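PDB 5H9D: farnesyl pyrophosphate synthetase from Staphylococcus aureus, which probably makes heptaprenyl diphosphate by magnesium-dependent chain elongation of allylic diphosphates. Local coordinates for residues E241-P246 with I277-A282. Sequence-based numbering, arbitrary orientation.
Sequences EMRKNP and IDEAKA
A surface salt-bridge network of Arg243, Lys244 and Glu279 ties the C-terminal end of helix 236-243 and the residue after it to the first turn of helix 276-296. It lies at the periphery of the mostly helical prenyl synthase fold; the centre of the contact is about 23 Å from the centre of the chain. Glu279 is shared between the two bases, one carboxylate oxygen for each. Its side chain is extended, with CG anti to the backbone N (chi1 -168°), and this carries the carboxylate across to the other segment. Arg243 NH1 lies 3.5 Å from Glu279 OE1. That oxygen sits at the edge of the guanidinium, in its plane, while the carboxylate plane is turned 34° from it. The Arg243 chain bends at chi3 on its way there. Lys244 meets the other oxygen, its chain extended beyond CG and heading in a roughly opposite direction to that of Glu279. Its NZ is 3.7 Å from Glu279 OE2, a long salt bridge. No hydrogen bond joins the two segments.

A second acid, Glu241, is held apart from this network. Its OE1 accepts a hydrogen bond from Asn245 ND2 (3.2 Å), on the anti side of the carboxylate and 32° out of its plane. Glu241 OE2 is hydrogen-bonded to Ser276 OG, just before the 277-282 segment, which makes a further link between the two parts of the chain. Asn245 also stands at the N-cap of helix 246-253, where OD1 makes a weak hydrogen bond to Asp247 N.

Only about 100 Å² is buried between the two segments, and Arg243 and Lys244 are exposed. The attraction is therefore mainly electrostatic and probably weakened by solvent. Two positive groups around one carboxylate would be expected to favour its ionised form.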
ATOM      1  N   GLU A 241     -30.501   1.834   1.818  1.00 68.61           N
ATOM      2  CA  GLU A 241     -31.723   1.286   1.277  1.00 71.23           C
ATOM      3  C   GLU A 241     -32.139   0.045   2.055  1.00 72.46           C
ATOM      4  O   GLU A 241     -33.305  -0.300   2.069  1.00 73.77           O
ATOM      5  CB  GLU A 241     -31.565   0.964  -0.215  1.00 73.19           C
ATOM      6  CG  GLU A 241     -32.891   0.674  -0.940  1.00 74.64           C
ATOM      7  CD  GLU A 241     -33.953   1.756  -0.732  1.00 75.39           C
ATOM      8  OE1 GLU A 241     -35.118   1.547  -1.146  1.00 76.28           O
ATOM      9  OE2 GLU A 241     -33.635   2.816  -0.153  1.00 76.84           O
ATOM     10  N   MET A 242     -31.204  -0.623   2.722  1.00 73.92           N
ATOM     11  CA  MET A 242     -31.577  -1.819   3.481  1.00 74.75           C
ATOM     12  C   MET A 242     -32.384  -1.470   4.734  1.00 76.64           C
ATOM     13  O   MET A 242     -33.493  -1.988   4.916  1.00 78.82           O
ATOM     14  CB  MET A 242     -30.350  -2.647   3.885  1.00 72.80           C
ATOM     15  CG  MET A 242     -29.752  -3.479   2.761  1.00 74.15           C
ATOM     16  SD  MET A 242     -28.514  -4.708   3.344  1.00 78.49           S
ATOM     17  CE  MET A 242     -27.022  -3.953   2.932  1.00 72.49           C
ATOM     18  N   ARG A 243     -31.850  -0.592   5.588  1.00 75.84           N
ATOM     19  CA  ARG A 243     -32.531  -0.208   6.820  1.00 74.20           C
ATOM     20  C   ARG A 243     -33.975   0.243   6.611  1.00 74.21           C
ATOM     21  O   ARG A 243     -34.805   0.090   7.498  1.00 72.30           O
ATOM     22  CB  ARG A 243     -31.761   0.900   7.539  1.00 74.49           C
ATOM     23  CG  ARG A 243     -31.493   2.106   6.671  1.00 76.30           C
ATOM     24  CD  ARG A 243     -31.259   3.388   7.459  1.00 78.20           C
ATOM     25  NE  ARG A 243     -30.216   3.283   8.477  1.00 80.79           N
ATOM     26  CZ  ARG A 243     -29.410   4.292   8.825  1.00 82.00           C
ATOM     27  NH1 ARG A 243     -29.526   5.478   8.230  1.00 80.17           N
ATOM     28  NH2 ARG A 243     -28.491   4.121   9.773  1.00 82.26           N
ATOM     29  N   LYS A 244     -34.293   0.793   5.449  1.00 75.00           N
ATOM     30  CA  LYS A 244     -35.663   1.242   5.239  1.00 77.85           C
ATOM     31  C   LYS A 244     -36.475   0.428   4.233  1.00 79.16           C
ATOM     32  O   LYS A 244     -37.602   0.811   3.901  1.00 79.20           O
ATOM     33  CB  LYS A 244     -35.689   2.722   4.822  1.00 77.92           C
ATOM     34  CG  LYS A 244     -35.193   3.037   3.420  1.00 77.78           C
ATOM     35  CD  LYS A 244     -35.298   4.538   3.214  1.00 79.47           C
ATOM     36  CE  LYS A 244     -34.493   5.054   2.029  1.00 78.70           C
ATOM     37  NZ  LYS A 244     -34.320   6.542   2.181  1.00 78.28           N
ATOM     38  N   ASN A 245     -35.924  -0.695   3.768  1.00 79.27           N
ATOM     39  CA  ASN A 245     -36.607  -1.522   2.783  1.00 79.13           C
ATOM     40  C   ASN A 245     -36.380  -3.001   3.057  1.00 81.11           C
ATOM     41  O   ASN A 245     -35.530  -3.641   2.426  1.00 81.05           O
ATOM     42  CB  ASN A 245     -36.091  -1.176   1.386  1.00 77.50           C
ATOM     43  CG  ASN A 245     -36.981  -1.696   0.287  1.00 77.21           C
ATOM     44  OD1 ASN A 245     -37.856  -2.534   0.515  1.00 77.34           O
ATOM     45  ND2 ASN A 245     -36.760  -1.201  -0.923  1.00 78.07           N
ATOM     46  N   PRO A 246     -37.155  -3.572   3.994  1.00 83.18           N
ATOM     47  CA  PRO A 246     -37.045  -4.988   4.362  1.00 83.86           C
ATOM     48  C   PRO A 246     -37.124  -6.002   3.215  1.00 84.57           C
ATOM     49  O   PRO A 246     -36.736  -7.160   3.387  1.00 86.72           O
ATOM     50  CB  PRO A 246     -38.154  -5.170   5.406  1.00 83.77           C
ATOM     51  CG  PRO A 246     -39.120  -4.071   5.106  1.00 83.34           C
ATOM     52  CD  PRO A 246     -38.215  -2.914   4.776  1.00 83.73           C
ATOM     53  N   ILE A 277     -29.454   7.088  -2.689  1.00 68.00           N
ATOM     54  CA  ILE A 277     -28.319   7.597  -3.420  1.00 67.02           C
ATOM     55  C   ILE A 277     -28.127   9.022  -2.952  1.00 67.91           C
ATOM     56  O   ILE A 277     -27.016   9.543  -2.943  1.00 68.14           O
ATOM     57  CB  ILE A 277     -28.561   7.594  -4.935  1.00 64.04           C
ATOM     58  CG1 ILE A 277     -28.148   6.251  -5.504  1.00 64.14           C
ATOM     59  CG2 ILE A 277     -27.755   8.698  -5.606  1.00 62.84           C
ATOM     60  CD1 ILE A 277     -26.658   5.991  -5.395  1.00 63.31           C
ATOM     61  N   ASP A 278     -29.219   9.650  -2.545  1.00 68.28           N
ATOM     62  CA  ASP A 278     -29.138  11.027  -2.096  1.00 70.12           C
ATOM     63  C   ASP A 278     -28.809  11.145  -0.618  1.00 69.51           C
ATOM     64  O   ASP A 278     -28.127  12.084  -0.200  1.00 69.96           O
ATOM     65  CB  ASP A 278     -30.435  11.761  -2.464  1.00 72.54           C
ATOM     66  CG  ASP A 278     -30.559  11.989  -3.979  1.00 75.48           C
ATOM     67  OD1 ASP A 278     -29.874  12.914  -4.493  1.00 75.83           O
ATOM     68  OD2 ASP A 278     -31.311  11.230  -4.649  1.00 75.11           O
ATOM     69  N   GLU A 279     -29.275  10.190   0.177  1.00 68.57           N
ATOM     70  CA  GLU A 279     -28.975  10.218   1.589  1.00 66.61           C
ATOM     71  C   GLU A 279     -27.462   9.981   1.691  1.00 65.39           C
ATOM     72  O   GLU A 279     -26.794  10.573   2.539  1.00 65.10           O
ATOM     73  CB  GLU A 279     -29.767   9.131   2.311  1.00 68.85           C
ATOM     74  CG  GLU A 279     -29.755   9.262   3.836  1.00 73.40           C
ATOM     75  CD  GLU A 279     -30.401   8.065   4.548  1.00 75.83           C
ATOM     76  OE1 GLU A 279     -30.202   7.905   5.781  1.00 77.12           O
ATOM     77  OE2 GLU A 279     -31.110   7.289   3.873  1.00 78.35           O
ATOM     78  N   ALA A 280     -26.921   9.138   0.801  1.00 62.83           N
ATOM     79  CA  ALA A 280     -25.487   8.835   0.783  1.00 60.05           C
ATOM     80  C   ALA A 280     -24.711  10.108   0.459  1.00 59.52           C
ATOM     81  O   ALA A 280     -23.810  10.513   1.198  1.00 58.52           O
ATOM     82  CB  ALA A 280     -25.195   7.773  -0.236  1.00 56.79           C
ATOM     83  N   LYS A 281     -25.076  10.727  -0.656  1.00 60.20           N
ATOM     84  CA  LYS A 281     -24.473  11.972  -1.101  1.00 61.07           C
ATOM     85  C   LYS A 281     -24.492  12.980   0.041  1.00 60.86           C
ATOM     86  O   LYS A 281     -23.564  13.772   0.192  1.00 60.44           O
ATOM     87  CB  LYS A 281     -25.279  12.570  -2.239  1.00 62.27           C
ATOM     88  CG  LYS A 281     -25.083  11.988  -3.617  1.00 64.46           C
ATOM     89  CD  LYS A 281     -25.883  12.899  -4.557  1.00 67.04           C
ATOM     90  CE  LYS A 281     -26.030  12.385  -5.979  1.00 68.40           C
ATOM     91  NZ  LYS A 281     -27.220  13.065  -6.592  1.00 67.46           N
ATOM     92  N   ALA A 282     -25.562  12.945   0.828  1.00 60.24           N
ATOM     93  CA  ALA A 282     -25.740  13.868   1.953  1.00 61.04           C
ATOM     94  C   ALA A 282     -24.685  13.716   3.043  1.00 61.54           C
ATOM     95  O   ALA A 282     -24.241  14.694   3.666  1.00 62.02           O
ATOM     96  CB  ALA A 282     -27.106  13.681   2.554  1.00 60.03           C
TER